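Local coordinates for protein LP04448p (Drosophila melanogaster, PDB 4QMH) that probably binds tubulin through its TOG domains, of which this is the fourth, as part of an XMAP215-family array that drives microtubule polymerization, at residues V202-N215 against I229-P241. Numbering follows the deposited sequence.
Sequences VLGIMIHLGFDAMN and ILAALEKARPNLP
The guanidinium of Arg-237 lies flat on one face of the Phe-211 ring, their planes only 3° apart and their centres 4.0 Å from each other, a worked example of a cation-pi stack on the more exposed side of an apolar interface. Arg-237 reaches it by an extended chain, its CD adding a CH-pi contact over the same face. The stack leaves the N-H groups around the guanidinium edge for other partners: NH2 donates to a water that in turn donates to Asp-212 OD1, bridging two opposite charges too far apart for a salt bridge. Phe-211, with CG anti to its own N (chi1 179°), projects across to helix 226-236, where CE1 meets Leu-233 CB obliquely at 3.8 Å. With only an alanine at Phe-211, the Arg-237 guanidinium is likely to lose the ring it lies on and one flank of Leu-233 to be uncovered. That leucine is a knob in a hole formed by Val-202, Met-206, Phe-211 and Met-214; Leu-233 CD2 touches Met-214 CE at 3.6 Å. Met-206 is bent at its last torsion, which carries CE to 3.5 Å from the carbonyl O of Leu-233, while Met-206 SD meets Leu-240 CD1 at 3.7 Å, the two side chains crossing at about a right angle. Nearby, Ala-236 brings CB to 3.7 Å from Val-202 CG1, its small side chain suiting the close approach to Leu-203. The Leu-240 side chain slides past those of Leu-203 and Ile-207 in the opposite direction, touching them with CD2, and Pro-241 finishes the seam against Ile-207. Residues 229-236, in the last helix, thus run nearly antiparallel to 211-215 of helix 211-221 and cross 202-209 of helix 192-209 at -73°, with Gly-210 making the turn between those two; helix 173-186 packs on Ile-205, Leu-209 and Ile-229 within the all-helical TOG domain.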
loop_
_atom_site.group_PDB
_atom_site.type_symbol
_atom_site.label_atom_id
_atom_site.label_comp_id
_atom_site.label_asym_id
_atom_site.label_seq_id
_atom_site.Cartn_x
_atom_site.Cartn_y
_atom_site.Cartn_z
ATOM N N VAL A 202 -6.865 -2.570 -16.412
ATOM C CA VAL A 202 -6.613 -3.717 -17.285
ATOM C C VAL A 202 -5.306 -3.558 -18.059
ATOM O O VAL A 202 -4.481 -4.481 -18.096
ATOM C CB VAL A 202 -7.776 -3.953 -18.266
ATOM C CG1 VAL A 202 -7.399 -5.027 -19.296
ATOM C CG2 VAL A 202 -9.028 -4.390 -17.505
ATOM N N LEU A 203 -5.099 -2.380 -18.651
ATOM C CA LEU A 203 -3.900 -2.153 -19.453
ATOM C C LEU A 203 -2.637 -2.285 -18.613
ATOM O O LEU A 203 -1.672 -2.934 -19.020
ATOM C CB LEU A 203 -3.945 -0.783 -20.139
ATOM C CG LEU A 203 -2.698 -0.438 -20.955
ATOM C CD1 LEU A 203 -2.504 -1.446 -22.085
ATOM C CD2 LEU A 203 -2.802 0.986 -21.500
ATOM N N GLY A 204 -2.640 -1.666 -17.439
ATOM C CA GLY A 204 -1.508 -1.768 -16.538
ATOM C C GLY A 204 -1.142 -3.194 -16.171
ATOM O O GLY A 204 0.029 -3.544 -16.157
ATOM N N ILE A 205 -2.139 -4.009 -15.825
ATOM C CA ILE A 205 -1.913 -5.424 -15.542
ATOM C C ILE A 205 -1.335 -6.120 -16.768
ATOM O O ILE A 205 -0.356 -6.863 -16.677
ATOM C CB ILE A 205 -3.232 -6.135 -15.124
ATOM C CG1 ILE A 205 -3.831 -5.474 -13.868
ATOM C CG2 ILE A 205 -3.011 -7.638 -14.938
ATOM C CD1 ILE A 205 -3.157 -5.856 -12.576
ATOM N N MET A 206 -1.927 -5.870 -17.930
ATOM C CA MET A 206 -1.465 -6.531 -19.148
ATOM C C MET A 206 -0.046 -6.137 -19.551
ATOM O O MET A 206 0.664 -6.932 -20.159
ATOM C CB MET A 206 -2.422 -6.243 -20.299
ATOM C CG MET A 206 -2.221 -7.171 -21.487
ATOM S SD MET A 206 -3.397 -6.839 -22.796
ATOM C CE MET A 206 -4.886 -7.510 -22.063
ATOM N N ILE A 207 0.361 -4.911 -19.235
ATOM C CA ILE A 207 1.722 -4.480 -19.537
ATOM C C ILE A 207 2.734 -5.409 -18.863
ATOM O O ILE A 207 3.814 -5.666 -19.405
ATOM C CB ILE A 207 1.953 -3.012 -19.126
ATOM C CG1 ILE A 207 1.354 -2.084 -20.179
ATOM C CG2 ILE A 207 3.439 -2.723 -18.908
ATOM C CD1 ILE A 207 1.274 -0.639 -19.739
ATOM N N HIS A 208 2.366 -5.947 -17.705
ATOM C CA HIS A 208 3.247 -6.852 -16.970
ATOM C C HIS A 208 3.036 -8.341 -17.250
ATOM O O HIS A 208 3.988 -9.116 -17.209
ATOM C CB HIS A 208 3.167 -6.557 -15.466
ATOM C CG HIS A 208 3.711 -5.212 -15.110
ATOM N ND1 HIS A 208 5.032 -5.013 -14.774
ATOM C CD2 HIS A 208 3.131 -3.988 -15.100
ATOM C CE1 HIS A 208 5.238 -3.728 -14.551
ATOM N NE2 HIS A 208 4.098 -3.085 -14.733
ATOM N N LEU A 209 1.804 -8.746 -17.539
ATOM C CA LEU A 209 1.528 -10.164 -17.765
ATOM C C LEU A 209 1.440 -10.530 -19.240
ATOM O O LEU A 209 1.753 -11.662 -19.624
ATOM C CB LEU A 209 0.234 -10.585 -17.068
ATOM C CG LEU A 209 0.263 -10.502 -15.545
ATOM C CD1 LEU A 209 -1.008 -11.145 -14.956
ATOM C CD2 LEU A 209 1.525 -11.158 -14.991
ATOM N N GLY A 210 1.002 -9.584 -20.063
ATOM C CA GLY A 210 0.738 -9.861 -21.468
ATOM C C GLY A 210 -0.637 -10.460 -21.741
ATOM O O GLY A 210 -1.251 -11.067 -20.863
ATOM N N PHE A 211 -1.118 -10.296 -22.972
ATOM C CA PHE A 211 -2.438 -10.782 -23.364
ATOM C C PHE A 211 -2.615 -12.293 -23.201
ATOM O O PHE A 211 -3.605 -12.748 -22.632
ATOM C CB PHE A 211 -2.741 -10.395 -24.814
ATOM C CG PHE A 211 -4.076 -10.883 -25.299
ATOM C CD1 PHE A 211 -5.223 -10.136 -25.073
ATOM C CD2 PHE A 211 -4.191 -12.089 -25.969
ATOM C CE1 PHE A 211 -6.457 -10.578 -25.508
ATOM C CE2 PHE A 211 -5.428 -12.543 -26.409
ATOM C CZ PHE A 211 -6.563 -11.786 -26.177
ATOM N N ASP A 212 -1.662 -13.071 -23.716
ATOM C CA ASP A 212 -1.778 -14.523 -23.685
ATOM C C ASP A 212 -1.962 -15.080 -22.268
ATOM O O ASP A 212 -2.826 -15.929 -22.035
ATOM C CB ASP A 212 -0.563 -15.171 -24.359
ATOM C CG ASP A 212 -0.545 -14.963 -25.868
ATOM O OD1 ASP A 212 -1.586 -14.567 -26.443
ATOM O OD2 ASP A 212 0.511 -15.217 -26.486
ATOM N N ALA A 213 -1.166 -14.586 -21.326
ATOM C CA ALA A 213 -1.249 -15.044 -19.942
ATOM C C ALA A 213 -2.601 -14.684 -19.323
ATOM O O ALA A 213 -3.192 -15.472 -18.586
ATOM C CB ALA A 213 -0.102 -14.471 -19.112
ATOM N N MET A 214 -3.110 -13.500 -19.646
ATOM C CA MET A 214 -4.384 -13.080 -19.068
ATOM C C MET A 214 -5.526 -13.872 -19.669
ATOM O O MET A 214 -6.475 -14.241 -18.975
ATOM C CB MET A 214 -4.598 -11.577 -19.235
ATOM C CG MET A 214 -3.569 -10.770 -18.471
ATOM S SD MET A 214 -3.855 -9.003 -18.521
ATOM C CE MET A 214 -5.303 -8.842 -17.468
ATOM N N ASN A 215 -5.427 -14.154 -20.962
ATOM C CA ASN A 215 -6.426 -14.976 -21.626
ATOM C C ASN A 215 -6.417 -16.422 -21.106
ATOM O O ASN A 215 -7.470 -17.039 -20.958
ATOM C CB ASN A 215 -6.220 -14.928 -23.134
ATOM C CG ASN A 215 -7.345 -15.579 -23.882
ATOM O OD1 ASN A 215 -8.467 -15.082 -23.884
ATOM N ND2 ASN A 215 -7.057 -16.708 -24.521
ATOM N N ILE A 229 -15.183 -9.893 -19.898
ATOM C CA ILE A 229 -13.773 -9.918 -19.517
ATOM C C ILE A 229 -12.900 -9.986 -20.770
ATOM O O ILE A 229 -11.926 -9.237 -20.910
ATOM C CB ILE A 229 -13.464 -11.088 -18.559
ATOM C CG1 ILE A 229 -14.266 -10.923 -17.260
ATOM C CG2 ILE A 229 -11.970 -11.160 -18.257
ATOM C CD1 ILE A 229 -14.390 -12.199 -16.456
ATOM N N LEU A 230 -13.268 -10.859 -21.700
ATOM C CA LEU A 230 -12.512 -10.978 -22.941
ATOM C C LEU A 230 -12.565 -9.662 -23.717
ATOM O O LEU A 230 -11.555 -9.220 -24.275
ATOM C CB LEU A 230 -13.022 -12.136 -23.794
ATOM C CG LEU A 230 -12.282 -12.305 -25.123
ATOM C CD1 LEU A 230 -10.790 -12.524 -24.892
ATOM C CD2 LEU A 230 -12.899 -13.443 -25.905
ATOM N N ALA A 231 -13.727 -9.024 -23.730
ATOM C CA ALA A 231 -13.856 -7.733 -24.402
ATOM C C ALA A 231 -12.872 -6.720 -23.832
ATOM O O ALA A 231 -12.243 -5.975 -24.581
ATOM C CB ALA A 231 -15.291 -7.208 -24.297
ATOM N N ALA A 232 -12.741 -6.698 -22.506
ATOM C CA ALA A 232 -11.792 -5.806 -21.834
ATOM C C ALA A 232 -10.346 -6.120 -22.217
ATOM O O ALA A 232 -9.546 -5.217 -22.457
ATOM C CB ALA A 232 -11.969 -5.887 -20.325
ATOM N N LEU A 233 -10.004 -7.400 -22.280
ATOM C CA LEU A 233 -8.653 -7.782 -22.674
ATOM C C LEU A 233 -8.401 -7.335 -24.106
ATOM O O LEU A 233 -7.326 -6.822 -24.424
ATOM C CB LEU A 233 -8.431 -9.292 -22.528
ATOM C CG LEU A 233 -8.635 -9.921 -21.147
ATOM C CD1 LEU A 233 -8.338 -11.419 -21.219
ATOM C CD2 LEU A 233 -7.753 -9.255 -20.124
ATOM N N GLU A 234 -9.398 -7.509 -24.971
ATOM C CA GLU A 234 -9.213 -7.160 -26.381
ATOM C C GLU A 234 -9.138 -5.648 -26.576
ATOM O O GLU A 234 -8.430 -5.166 -27.471
ATOM C CB GLU A 234 -10.316 -7.777 -27.243
ATOM C CG GLU A 234 -10.174 -9.279 -27.381
ATOM C CD GLU A 234 -11.360 -9.948 -28.056
ATOM O OE1 GLU A 234 -12.484 -9.407 -27.984
ATOM O OE2 GLU A 234 -11.164 -11.030 -28.648
ATOM N N LYS A 235 -9.855 -4.908 -25.736
ATOM C CA LYS A 235 -9.843 -3.447 -25.804
ATOM C C LYS A 235 -8.474 -2.871 -25.406
ATOM O O LYS A 235 -8.030 -1.872 -25.970
ATOM C CB LYS A 235 -10.963 -2.853 -24.946
ATOM C CG LYS A 235 -11.093 -1.345 -25.048
ATOM C CD LYS A 235 -12.219 -0.840 -24.164
ATOM C CE LYS A 235 -12.411 0.667 -24.301
ATOM N NZ LYS A 235 -13.544 1.160 -23.462
ATOM N N ALA A 236 -7.804 -3.523 -24.457
ATOM C CA ALA A 236 -6.527 -3.033 -23.922
ATOM C C ALA A 236 -5.339 -3.394 -24.803
ATOM O O ALA A 236 -4.372 -2.635 -24.918
ATOM C CB ALA A 236 -6.305 -3.572 -22.515
ATOM N N ARG A 237 -5.412 -4.567 -25.417
ATOM C CA ARG A 237 -4.296 -5.115 -26.172
ATOM C C ARG A 237 -3.649 -4.159 -27.192
ATOM O O ARG A 237 -2.423 -4.048 -27.247
ATOM C CB ARG A 237 -4.747 -6.391 -26.869
ATOM C CG ARG A 237 -3.635 -7.205 -27.423
ATOM C CD ARG A 237 -4.224 -8.275 -28.300
ATOM N NE ARG A 237 -3.261 -9.315 -28.611
ATOM C CZ ARG A 237 -3.586 -10.448 -29.213
ATOM N NH1 ARG A 237 -4.848 -10.667 -29.552
ATOM N NH2 ARG A 237 -2.655 -11.355 -29.468
ATOM N N PRO A 238 -4.463 -3.482 -28.015
ATOM C CA PRO A 238 -3.851 -2.617 -29.031
ATOM C C PRO A 238 -3.134 -1.405 -28.423
ATOM O O PRO A 238 -2.423 -0.693 -29.133
ATOM C CB PRO A 238 -5.042 -2.179 -29.890
ATOM C CG PRO A 238 -6.245 -2.386 -29.031
ATOM C CD PRO A 238 -5.929 -3.546 -28.147
ATOM N N ASN A 239 -3.305 -1.189 -27.124
ATOM C CA ASN A 239 -2.663 -0.062 -26.445
ATOM C C ASN A 239 -1.400 -0.439 -25.687
ATOM O O ASN A 239 -0.780 0.399 -25.024
ATOM C CB ASN A 239 -3.658 0.638 -25.527
ATOM C CG ASN A 239 -4.704 1.398 -26.306
ATOM O OD1 ASN A 239 -4.370 2.247 -27.134
ATOM N ND2 ASN A 239 -5.971 1.071 -26.083
ATOM N N LEU A 240 -1.017 -1.705 -25.781
ATOM C CA LEU A 240 0.224 -2.156 -25.174
ATOM C C LEU A 240 1.417 -1.529 -25.892
ATOM O O LEU A 240 1.348 -1.245 -27.087
ATOM C CB LEU A 240 0.336 -3.676 -25.254
ATOM C CG LEU A 240 -0.569 -4.525 -24.365
ATOM C CD1 LEU A 240 -0.423 -5.988 -24.750
ATOM C CD2 LEU A 240 -0.221 -4.322 -22.906
ATOM N N PRO A 241 2.521 -1.322 -25.165
ATOM C CA PRO A 241 3.750 -0.826 -25.795
ATOM C C PRO A 241 4.212 -1.767 -26.901
ATOM O O PRO A 241 4.089 -2.980 -26.724
ATOM C CB PRO A 241 4.759 -0.841 -24.646
ATOM C CG PRO A 241 3.934 -0.736 -23.422
ATOM C CD PRO A 241 2.672 -1.487 -23.711
HETATM O O HOH W 1 -0.191 -12.118 -28.038
#